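Local structure of alpha-rhamnosidase (Dictyoglomus thermophilum, 6I60) at residues P343-I354 and L450-A461. The protein probably hydrolyses terminal non-reducing alpha-L-rhamnose residues from alpha-L-rhamnosides, acting as a glycoside hydrolase. Numbering follows the deposited sequence.
Sequences PPIRITKTIKPI and LEDIEGKVVHTA
With chi1 at 71°, Thr348 places OG1 between its backbone N and carbonyl carbon and leaves CG2 beside N; His459, with chi1 at 55°, swings its imidazole under that methyl. CG2 sits over one ring face, 3.9 Å from the centroid of the His459 ring, a CH-pi contact in which the side chains cross at about a right angle. Thr348 OG1 stays beside the same ring, 3.2 Å from His459 CE1, and also reaches Val457 CG1 at 3.5 Å.

The backbone locates an irregularity here. Val457 O accepts from Thr348 N (2.9 Å), whereas Val457 N donates to Lys349 O (3.0 Å). Two residues thus face one, and the helical phi/psi of Thr348 is consistent with a classic beta bulge.

On the sheet face of Ile345 and Ile347, Ile345 CG2 meets Val458 CG1 at 3.6 Å, and Lys456 lies alongside Thr350 while its NZ pairs with Glu428. Beyond Gly455, Lys352 NZ makes a long salt bridge of 3.9 Å to Glu454 OE2, whose carboxylate is also bound by Lys377 and Lys379.

Running at 160°, outermost strand 345-351 and strand 453-458 pair in a four-stranded antiparallel sheet, bringing together the ends of a helix-free stretch, consistent with the all-beta concanavalin-like region of bacterial alpha-L-rhamnosidases.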
ATOM      1  N   PRO A 343      -8.195   3.155  -0.862  1.00 49.44           N
ATOM      2  CA  PRO A 343      -8.478   2.865   0.548  1.00 52.47           C
ATOM      3  C   PRO A 343      -7.995   3.987   1.450  1.00 45.26           C
ATOM      4  O   PRO A 343      -6.835   4.413   1.364  1.00 40.06           O
ATOM      5  CB  PRO A 343      -7.699   1.566   0.805  1.00 50.89           C
ATOM      6  CG  PRO A 343      -7.564   0.937  -0.541  1.00 55.46           C
ATOM      7  CD  PRO A 343      -7.426   2.075  -1.506  1.00 44.35           C
ATOM      8  N   PRO A 344      -8.861   4.499   2.318  1.00 45.52           N
ATOM      9  CA  PRO A 344      -8.459   5.552   3.251  1.00 39.90           C
ATOM     10  C   PRO A 344      -7.842   4.971   4.519  1.00 44.06           C
ATOM     11  O   PRO A 344      -7.837   3.760   4.748  1.00 44.11           O
ATOM     12  CB  PRO A 344      -9.785   6.254   3.563  1.00 44.82           C
ATOM     13  CG  PRO A 344     -10.803   5.161   3.464  1.00 39.80           C
ATOM     14  CD  PRO A 344     -10.295   4.174   2.434  1.00 47.45           C
ATOM     15  N   ILE A 345      -7.321   5.871   5.345  1.00 39.11           N
ATOM     16  CA  ILE A 345      -6.767   5.494   6.638  1.00 40.86           C
ATOM     17  C   ILE A 345      -7.908   5.348   7.637  1.00 47.98           C
ATOM     18  O   ILE A 345      -8.767   6.229   7.749  1.00 47.24           O
ATOM     19  CB  ILE A 345      -5.742   6.534   7.112  1.00 44.01           C
ATOM     20  CG1 ILE A 345      -4.568   6.613   6.134  1.00 47.50           C
ATOM     21  CG2 ILE A 345      -5.266   6.210   8.513  1.00 40.80           C
ATOM     22  CD1 ILE A 345      -3.965   7.996   6.013  1.00 46.23           C
ATOM     23  N   ARG A 346      -7.920   4.234   8.366  1.00 51.04           N
ATOM     24  CA  ARG A 346      -8.989   3.939   9.309  1.00 52.43           C
ATOM     25  C   ARG A 346      -8.400   3.374  10.594  1.00 45.74           C
ATOM     26  O   ARG A 346      -7.222   3.011  10.661  1.00 48.97           O
ATOM     27  CB  ARG A 346      -9.996   2.940   8.723  1.00 45.85           C
ATOM     28  CG  ARG A 346     -10.924   3.511   7.674  1.00 48.41           C
ATOM     29  CD  ARG A 346     -12.125   2.604   7.469  1.00 45.81           C
ATOM     30  NE  ARG A 346     -12.319   2.263   6.064  1.00 53.95           N
ATOM     31  CZ  ARG A 346     -13.208   2.851   5.271  1.00 67.30           C
ATOM     32  NH1 ARG A 346     -13.991   3.812   5.745  1.00 64.92           N
ATOM     33  NH2 ARG A 346     -13.316   2.478   4.003  1.00 70.06           N
ATOM     34  N   ILE A 347      -9.240   3.305  11.624  1.00 41.09           N
ATOM     35  CA  ILE A 347      -8.939   2.514  12.814  1.00 43.57           C
ATOM     36  C   ILE A 347      -9.322   1.077  12.476  1.00 38.51           C
ATOM     37  O   ILE A 347     -10.496   0.709  12.526  1.00 41.43           O
ATOM     38  CB  ILE A 347      -9.681   3.024  14.051  1.00 45.28           C
ATOM     39  CG1 ILE A 347      -9.259   4.459  14.376  1.00 44.58           C
ATOM     40  CG2 ILE A 347      -9.428   2.108  15.245  1.00 40.35           C
ATOM     41  CD1 ILE A 347      -9.914   5.015  15.622  1.00 39.64           C
ATOM     42  N   THR A 348      -8.332   0.262  12.110  1.00 43.59           N
ATOM     43  CA  THR A 348      -8.609  -1.076  11.602  1.00 44.75           C
ATOM     44  C   THR A 348      -8.836  -2.104  12.704  1.00 52.09           C
ATOM     45  O   THR A 348      -9.470  -3.133  12.446  1.00 55.25           O
ATOM     46  CB  THR A 348      -7.465  -1.542  10.698  1.00 46.05           C
ATOM     47  OG1 THR A 348      -6.303  -1.815  11.492  1.00 56.36           O
ATOM     48  CG2 THR A 348      -7.131  -0.471   9.671  1.00 42.11           C
ATOM     49  N   LYS A 349      -8.342  -1.858  13.917  1.00 56.95           N
ATOM     50  CA  LYS A 349      -8.486  -2.828  14.996  1.00 58.40           C
ATOM     51  C   LYS A 349      -8.285  -2.128  16.332  1.00 53.40           C
ATOM     52  O   LYS A 349      -7.678  -1.057  16.410  1.00 48.82           O
ATOM     53  CB  LYS A 349      -7.495  -3.990  14.844  1.00 54.40           C
ATOM     54  CG  LYS A 349      -8.149  -5.331  14.560  1.00 61.68           C
ATOM     55  CD  LYS A 349      -7.117  -6.436  14.395  1.00 74.85           C
ATOM     56  CE  LYS A 349      -7.648  -7.556  13.508  1.00 88.66           C
ATOM     57  NZ  LYS A 349      -7.172  -8.897  13.951  1.00 85.33           N
ATOM     58  N   THR A 350      -8.809  -2.756  17.384  1.00 57.20           N
ATOM     59  CA  THR A 350      -8.621  -2.311  18.760  1.00 55.01           C
ATOM     60  C   THR A 350      -7.985  -3.449  19.546  1.00 56.24           C
ATOM     61  O   THR A 350      -8.588  -4.518  19.692  1.00 59.93           O
ATOM     62  CB  THR A 350      -9.949  -1.891  19.400  1.00 51.47           C
ATOM     63  OG1 THR A 350     -10.739  -1.169  18.448  1.00 61.36           O
ATOM     64  CG2 THR A 350      -9.702  -1.007  20.614  1.00 51.58           C
ATOM     65  N   ILE A 351      -6.772  -3.224  20.044  1.00 53.22           N
ATOM     66  CA  ILE A 351      -6.033  -4.233  20.792  1.00 56.14           C
ATOM     67  C   ILE A 351      -5.945  -3.809  22.250  1.00 56.63           C
ATOM     68  O   ILE A 351      -6.003  -2.619  22.582  1.00 59.05           O
ATOM     69  CB  ILE A 351      -4.623  -4.467  20.210  1.00 55.64           C
ATOM     70  CG1 ILE A 351      -3.758  -3.219  20.382  1.00 53.63           C
ATOM     71  CG2 ILE A 351      -4.712  -4.864  18.745  1.00 63.93           C
ATOM     72  CD1 ILE A 351      -2.485  -3.245  19.569  1.00 53.54           C
ATOM     73  N   LYS A 352      -5.805  -4.801  23.128  1.00 58.18           N
ATOM     74  CA  LYS A 352      -5.695  -4.552  24.554  1.00 65.27           C
ATOM     75  C   LYS A 352      -4.301  -4.916  25.053  1.00 60.14           C
ATOM     76  O   LYS A 352      -3.698  -5.875  24.559  1.00 50.59           O
ATOM     77  CB  LYS A 352      -6.741  -5.356  25.337  1.00 64.81           C
ATOM     78  CG  LYS A 352      -8.167  -4.861  25.149  1.00 65.07           C
ATOM     79  CD  LYS A 352      -9.016  -5.134  26.381  1.00 72.65           C
ATOM     80  CE  LYS A 352      -9.958  -3.973  26.673  1.00 81.28           C
ATOM     81  NZ  LYS A 352      -9.225  -2.700  26.939  1.00 64.91           N
ATOM     82  N   PRO A 353      -3.763  -4.170  26.017  1.00 59.63           N
ATOM     83  CA  PRO A 353      -2.425  -4.484  26.532  1.00 52.70           C
ATOM     84  C   PRO A 353      -2.395  -5.839  27.222  1.00 54.16           C
ATOM     85  O   PRO A 353      -3.412  -6.355  27.690  1.00 59.38           O
ATOM     86  CB  PRO A 353      -2.147  -3.347  27.522  1.00 51.82           C
ATOM     87  CG  PRO A 353      -3.498  -2.824  27.894  1.00 55.71           C
ATOM     88  CD  PRO A 353      -4.346  -2.985  26.670  1.00 55.87           C
ATOM     89  N   ILE A 354      -1.196  -6.417  27.279  1.00 46.16           N
ATOM     90  CA  ILE A 354      -1.007  -7.734  27.859  1.00 43.61           C
ATOM     91  C   ILE A 354      -0.229  -7.693  29.169  1.00 47.28           C
ATOM     92  O   ILE A 354      -0.398  -8.590  30.003  1.00 51.54           O
ATOM     93  CB  ILE A 354      -0.321  -8.679  26.850  1.00 40.30           C
ATOM     94  CG1 ILE A 354       1.090  -8.185  26.526  1.00 41.24           C
ATOM     95  CG2 ILE A 354      -1.148  -8.794  25.584  1.00 37.86           C
ATOM     96  CD1 ILE A 354       1.929  -9.185  25.765  1.00 39.56           C
ATOM     97  N   LEU A 450      -5.322  -2.784  32.750  1.00 47.03           N
ATOM     98  CA  LEU A 450      -5.238  -3.144  31.340  1.00 49.25           C
ATOM     99  C   LEU A 450      -6.511  -2.822  30.570  1.00 56.08           C
ATOM    100  O   LEU A 450      -6.523  -2.961  29.342  1.00 66.11           O
ATOM    101  CB  LEU A 450      -4.912  -4.632  31.195  1.00 53.80           C
ATOM    102  CG  LEU A 450      -3.680  -5.130  31.954  1.00 54.91           C
ATOM    103  CD1 LEU A 450      -3.390  -6.583  31.619  1.00 44.18           C
ATOM    104  CD2 LEU A 450      -2.473  -4.258  31.650  1.00 58.43           C
ATOM    105  N   GLU A 451      -7.578  -2.406  31.254  1.00 52.66           N
ATOM    106  CA  GLU A 451      -8.798  -1.975  30.583  1.00 55.91           C
ATOM    107  C   GLU A 451      -8.805  -0.481  30.289  1.00 61.43           C
ATOM    108  O   GLU A 451      -9.424  -0.052  29.308  1.00 65.87           O
ATOM    109  CB  GLU A 451     -10.023  -2.336  31.430  1.00 58.94           C
ATOM    110  CG  GLU A 451     -11.364  -2.040  30.765  1.00 81.90           C
ATOM    111  CD  GLU A 451     -12.015  -0.758  31.278  1.00 83.00           C
ATOM    112  OE1 GLU A 451     -11.352   0.003  32.015  1.00 70.78           O
ATOM    113  OE2 GLU A 451     -13.194  -0.514  30.938  1.00 77.63           O
ATOM    114  N   ASP A 452      -8.122   0.318  31.110  1.00 55.26           N
ATOM    115  CA  ASP A 452      -8.075   1.765  30.925  1.00 55.06           C
ATOM    116  C   ASP A 452      -7.220   2.188  29.739  1.00 56.21           C
ATOM    117  O   ASP A 452      -7.175   3.385  29.434  1.00 61.02           O
ATOM    118  CB  ASP A 452      -7.558   2.436  32.198  1.00 57.60           C
ATOM    119  CG  ASP A 452      -8.384   2.082  33.418  1.00 62.77           C
ATOM    120  OD1 ASP A 452      -9.595   1.818  33.263  1.00 66.47           O
ATOM    121  OD2 ASP A 452      -7.821   2.066  34.533  1.00 65.30           O
ATOM    122  N   ILE A 453      -6.545   1.256  29.074  1.00 58.30           N
ATOM    123  CA  ILE A 453      -5.726   1.541  27.903  1.00 56.14           C
ATOM    124  C   ILE A 453      -6.252   0.705  26.745  1.00 58.98           C
ATOM    125  O   ILE A 453      -6.459  -0.505  26.893  1.00 68.19           O
ATOM    126  CB  ILE A 453      -4.236   1.245  28.166  1.00 60.48           C
ATOM    127  CG1 ILE A 453      -3.624   2.333  29.046  1.00 55.82           C
ATOM    128  CG2 ILE A 453      -3.468   1.134  26.862  1.00 58.63           C
ATOM    129  CD1 ILE A 453      -4.028   3.729  28.644  1.00 62.85           C
ATOM    130  N   GLU A 454      -6.479   1.350  25.602  1.00 54.62           N
ATOM    131  CA  GLU A 454      -6.989   0.681  24.409  1.00 53.94           C
ATOM    132  C   GLU A 454      -6.165   1.136  23.214  1.00 56.28           C
ATOM    133  O   GLU A 454      -6.228   2.306  22.822  1.00 58.70           O
ATOM    134  CB  GLU A 454      -8.472   0.986  24.196  1.00 55.31           C
ATOM    135  CG  GLU A 454      -9.406  -0.117  24.662  1.00 61.21           C
ATOM    136  CD  GLU A 454     -10.864   0.289  24.589  1.00 68.55           C
ATOM    137  OE1 GLU A 454     -11.294   0.778  23.522  1.00 71.19           O
ATOM    138  OE2 GLU A 454     -11.581   0.126  25.601  1.00 74.79           O
ATOM    139  N   GLY A 455      -5.397   0.217  22.635  1.00 50.73           N
ATOM    140  CA  GLY A 455      -4.597   0.548  21.469  1.00 44.14           C
ATOM    141  C   GLY A 455      -5.444   0.581  20.207  1.00 49.90           C
ATOM    142  O   GLY A 455      -6.292  -0.282  19.978  1.00 50.84           O
ATOM    143  N   LYS A 456      -5.204   1.596  19.383  1.00 52.50           N
ATOM    144  CA  LYS A 456      -5.915   1.778  18.121  1.00 51.41           C
ATOM    145  C   LYS A 456      -4.925   1.588  16.977  1.00 46.83           C
ATOM    146  O   LYS A 456      -3.988   2.377  16.823  1.00 47.42           O
ATOM    147  CB  LYS A 456      -6.576   3.154  18.062  1.00 52.28           C
ATOM    148  CG  LYS A 456      -7.662   3.368  19.112  1.00 60.17           C
ATOM    149  CD  LYS A 456      -8.796   2.359  18.960  1.00 63.37           C
ATOM    150  CE  LYS A 456      -9.942   2.662  19.912  1.00 56.45           C
ATOM    151  NZ  LYS A 456     -10.957   3.555  19.285  1.00 61.21           N
ATOM    152  N   VAL A 457      -5.130   0.536  16.187  1.00 46.71           N
ATOM    153  CA  VAL A 457      -4.305   0.283  15.010  1.00 50.35           C
ATOM    154  C   VAL A 457      -4.805   1.169  13.876  1.00 51.15           C
ATOM    155  O   VAL A 457      -5.974   1.092  13.483  1.00 49.42           O
ATOM    156  CB  VAL A 457      -4.342  -1.201  14.615  1.00 49.21           C
ATOM    157  CG1 VAL A 457      -3.419  -1.461  13.441  1.00 43.15           C
ATOM    158  CG2 VAL A 457      -3.954  -2.070  15.798  1.00 57.52           C
ATOM    159  N   VAL A 458      -3.925   2.017  13.352  1.00 49.10           N
ATOM    160  CA  VAL A 458      -4.302   3.044  12.390  1.00 48.55           C
ATOM    161  C   VAL A 458      -3.363   2.961  11.195  1.00 46.66           C
ATOM    162  O   VAL A 458      -2.145   3.102  11.350  1.00 49.50           O
ATOM    163  CB  VAL A 458      -4.261   4.450  13.011  1.00 47.97           C
ATOM    164  CG1 VAL A 458      -4.383   5.512  11.931  1.00 53.82           C
ATOM    165  CG2 VAL A 458      -5.361   4.605  14.052  1.00 45.28           C
ATOM    166  N   HIS A 459      -3.929   2.738  10.011  1.00 46.71           N
ATOM    167  CA  HIS A 459      -3.184   2.714   8.755  1.00 48.53           C
ATOM    168  C   HIS A 459      -4.192   2.662   7.612  1.00 43.43           C
ATOM    169  O   HIS A 459      -5.407   2.648   7.830  1.00 44.14           O
ATOM    170  CB  HIS A 459      -2.211   1.535   8.693  1.00 42.75           C
ATOM    171  CG  HIS A 459      -2.858   0.204   8.915  1.00 48.11           C
ATOM    172  ND1 HIS A 459      -2.839  -0.437  10.135  1.00 51.25           N
ATOM    173  CD2 HIS A 459      -3.541  -0.609   8.074  1.00 48.98           C
ATOM    174  CE1 HIS A 459      -3.483  -1.588  10.035  1.00 51.51           C
ATOM    175  NE2 HIS A 459      -3.918  -1.715   8.795  1.00 47.43           N
ATOM    176  N   THR A 460      -3.672   2.636   6.384  1.00 44.15           N
ATOM    177  CA  THR A 460      -4.504   2.513   5.192  1.00 42.49           C
ATOM    178  C   THR A 460      -5.282   1.203   5.225  1.00 47.45           C
ATOM    179  O   THR A 460      -4.692   0.120   5.149  1.00 48.86           O
ATOM    180  CB  THR A 460      -3.648   2.596   3.924  1.00 44.47           C
ATOM    181  OG1 THR A 460      -3.086   3.909   3.809  1.00 47.99           O
ATOM    182  CG2 THR A 460      -4.487   2.305   2.688  1.00 43.44           C
ATOM    183  N   ALA A 461      -6.606   1.291   5.339  1.00 48.95           N
ATOM    184  CA  ALA A 461      -7.441   0.108   5.499  1.00 43.21           C
ATOM    185  C   ALA A 461      -7.514  -0.707   4.214  1.00 39.45           C
ATOM    186  O   ALA A 461      -8.534  -0.691   3.520  1.00 42.38           O
ATOM    187  CB  ALA A 461      -8.847   0.507   5.952  1.00 46.72           C
TER